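Local structure of aminotransferase (Neisseria meningitidis Z2491, 3JTX) at residues H18-G23 / F341-W346. The protein is an aminotransferase of the class I and II family that probably transfers amino groups by means of its pyridoxal phosphate cofactor. Numbering follows the deposited sequence.
Sequences HEAMQG and FARNLW
Ala20 O is gripped twice by the guanidinium group of Arg343. NE of Arg343 donates to Ala20 O at 2.8 Å and NH2 of Arg343 to the same oxygen at 2.9 Å, a side-on grip with the oxygen close to the guanidinium plane. The NH2 bond uses a lone pair in the carbonyl plane, whereas NE is tilted 22° from that plane. Both bonds are bent, because two N-H groups of one rigid group converge on a single atom. The Arg343 chain runs extended from CG to NE, which carries the guanidinium across to the Ala20 carbonyl.

Beside this polar grip lies selenomethionine Met21. Its chain bends at chi2 (-54°), which brings SE beside Trp346, and again at chi3, which turns CE toward Arg343. SE of Met21 sits 3.8 Å from CB of Trp346. SE of Met21 also lies 4.4 Å from the centroid of the Trp346 five-membered ring, 43° off the normal, an oblique Met-aromatic contact. CG of Met21 lies over one face of the same indole. CE of Met21 reaches CG of Arg343 at 3.8 Å. NE1 of Trp346 hydrogen-bonds to Ile24 O.

The contact joins helix 13-20 and the following turn to helix 338-349, consistent with the small domain of fold-type I aminotransferases, built from both chain ends. Arg343's positive charge probably complements the dipole near the C-terminal side of helix 13-20.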
loop_
_atom_site.group_PDB
_atom_site.type_symbol
_atom_site.label_atom_id
_atom_site.label_comp_id
_atom_site.label_asym_id
_atom_site.label_seq_id
_atom_site.Cartn_x
_atom_site.Cartn_y
_atom_site.Cartn_z
ATOM N N HIS A 18 -23.503 9.524 -13.496
ATOM C CA HIS A 18 -23.728 9.088 -14.870
ATOM C C HIS A 18 -25.025 8.292 -15.032
ATOM O O HIS A 18 -25.854 8.658 -15.853
ATOM C CB HIS A 18 -22.536 8.281 -15.409
ATOM C CG HIS A 18 -22.655 7.950 -16.863
ATOM N ND1 HIS A 18 -22.520 8.899 -17.855
ATOM C CD2 HIS A 18 -22.936 6.784 -17.494
ATOM C CE1 HIS A 18 -22.703 8.331 -19.033
ATOM N NE2 HIS A 18 -22.958 7.050 -18.842
ATOM N N GLU A 19 -25.209 7.234 -14.241
ATOM C CA GLU A 19 -26.460 6.444 -14.286
ATOM C C GLU A 19 -27.669 7.355 -14.079
ATOM O O GLU A 19 -28.670 7.236 -14.787
ATOM C CB GLU A 19 -26.495 5.336 -13.215
ATOM C CG GLU A 19 -25.808 4.005 -13.570
ATOM C CD GLU A 19 -25.727 3.024 -12.362
ATOM O OE1 GLU A 19 -26.562 3.118 -11.424
ATOM O OE2 GLU A 19 -24.827 2.155 -12.349
ATOM N N ALA A 20 -27.559 8.269 -13.117
ATOM C CA ALA A 20 -28.654 9.179 -12.765
ATOM C C ALA A 20 -29.018 10.187 -13.872
ATOM O O ALA A 20 -30.133 10.711 -13.885
ATOM C CB ALA A 20 -28.323 9.916 -11.480
HETATM N N MSE A 21 -28.083 10.457 -14.785
HETATM C CA MSE A 21 -28.357 11.324 -15.937
HETATM C C MSE A 21 -28.973 10.550 -17.095
HETATM O O MSE A 21 -29.315 11.164 -18.115
HETATM C CB MSE A 21 -27.069 11.981 -16.465
HETATM C CG MSE A 21 -26.339 12.898 -15.501
HETATM SE SE MSE A 21 -27.460 14.288 -14.762
HETATM C CE MSE A 21 -27.616 13.596 -12.933
ATOM N N GLN A 22 -29.135 9.226 -16.926
ATOM C CA GLN A 22 -29.374 8.277 -18.037
ATOM C C GLN A 22 -30.252 8.856 -19.107
ATOM O O GLN A 22 -31.407 9.174 -18.858
ATOM C CB GLN A 22 -29.995 6.958 -17.535
ATOM N N GLY A 23 -29.690 9.000 -20.299
ATOM C CA GLY A 23 -30.439 9.495 -21.448
ATOM C C GLY A 23 -30.803 10.973 -21.386
ATOM O O GLY A 23 -31.761 11.410 -22.043
ATOM N N PHE A 341 -32.104 18.929 -9.258
ATOM C CA PHE A 341 -31.140 20.039 -9.385
ATOM C C PHE A 341 -29.949 19.670 -10.294
ATOM O O PHE A 341 -29.635 20.375 -11.249
ATOM C CB PHE A 341 -30.647 20.438 -7.994
ATOM C CG PHE A 341 -30.005 21.791 -7.933
ATOM C CD1 PHE A 341 -30.785 22.935 -7.829
ATOM C CD2 PHE A 341 -28.630 21.920 -7.929
ATOM C CE1 PHE A 341 -30.189 24.200 -7.772
ATOM C CE2 PHE A 341 -28.025 23.173 -7.855
ATOM C CZ PHE A 341 -28.805 24.312 -7.778
ATOM N N ALA A 342 -29.304 18.549 -9.998
ATOM C CA ALA A 342 -28.174 18.093 -10.791
ATOM C C ALA A 342 -28.600 17.795 -12.236
ATOM O O ALA A 342 -27.872 18.113 -13.183
ATOM C CB ALA A 342 -27.520 16.868 -10.149
ATOM N N ARG A 343 -29.771 17.188 -12.401
ATOM C CA ARG A 343 -30.294 16.880 -13.730
ATOM C C ARG A 343 -30.543 18.150 -14.544
ATOM O O ARG A 343 -30.224 18.194 -15.729
ATOM C CB ARG A 343 -31.568 16.044 -13.634
ATOM C CG ARG A 343 -31.264 14.589 -13.333
ATOM C CD ARG A 343 -32.518 13.780 -13.107
ATOM N NE ARG A 343 -32.182 12.367 -12.983
ATOM C CZ ARG A 343 -32.973 11.429 -12.472
ATOM N NH1 ARG A 343 -34.174 11.719 -11.986
ATOM N NH2 ARG A 343 -32.530 10.188 -12.424
ATOM N N ASN A 344 -31.085 19.177 -13.909
ATOM C CA ASN A 344 -31.361 20.452 -14.608
ATOM C C ASN A 344 -30.072 21.189 -15.014
ATOM O O ASN A 344 -29.957 21.709 -16.139
ATOM C CB ASN A 344 -32.262 21.332 -13.738
ATOM C CG ASN A 344 -32.805 22.544 -14.475
ATOM O OD1 ASN A 344 -33.185 22.460 -15.641
ATOM N ND2 ASN A 344 -32.853 23.683 -13.788
ATOM N N LEU A 345 -29.087 21.207 -14.126
ATOM C CA LEU A 345 -27.813 21.864 -14.427
ATOM C C LEU A 345 -27.089 21.184 -15.579
ATOM O O LEU A 345 -26.430 21.854 -16.382
ATOM C CB LEU A 345 -26.895 21.899 -13.197
ATOM C CG LEU A 345 -27.326 22.794 -12.023
ATOM C CD1 LEU A 345 -26.125 23.043 -11.103
ATOM C CD2 LEU A 345 -27.946 24.073 -12.466
ATOM N N TRP A 346 -27.201 19.853 -15.642
ATOM C CA TRP A 346 -26.577 19.078 -16.716
ATOM C C TRP A 346 -27.281 19.306 -18.042
ATOM O O TRP A 346 -26.625 19.605 -19.050
ATOM C CB TRP A 346 -26.553 17.587 -16.364
ATOM C CG TRP A 346 -26.063 16.734 -17.473
ATOM C CD1 TRP A 346 -26.798 15.833 -18.202
ATOM C CD2 TRP A 346 -24.738 16.687 -17.996
ATOM N NE1 TRP A 346 -26.000 15.225 -19.135
ATOM C CE2 TRP A 346 -24.730 15.720 -19.027
ATOM C CE3 TRP A 346 -23.551 17.365 -17.692
ATOM C CZ2 TRP A 346 -23.589 15.430 -19.772
ATOM C CZ3 TRP A 346 -22.411 17.065 -18.421
ATOM C CH2 TRP A 346 -22.439 16.108 -19.459
#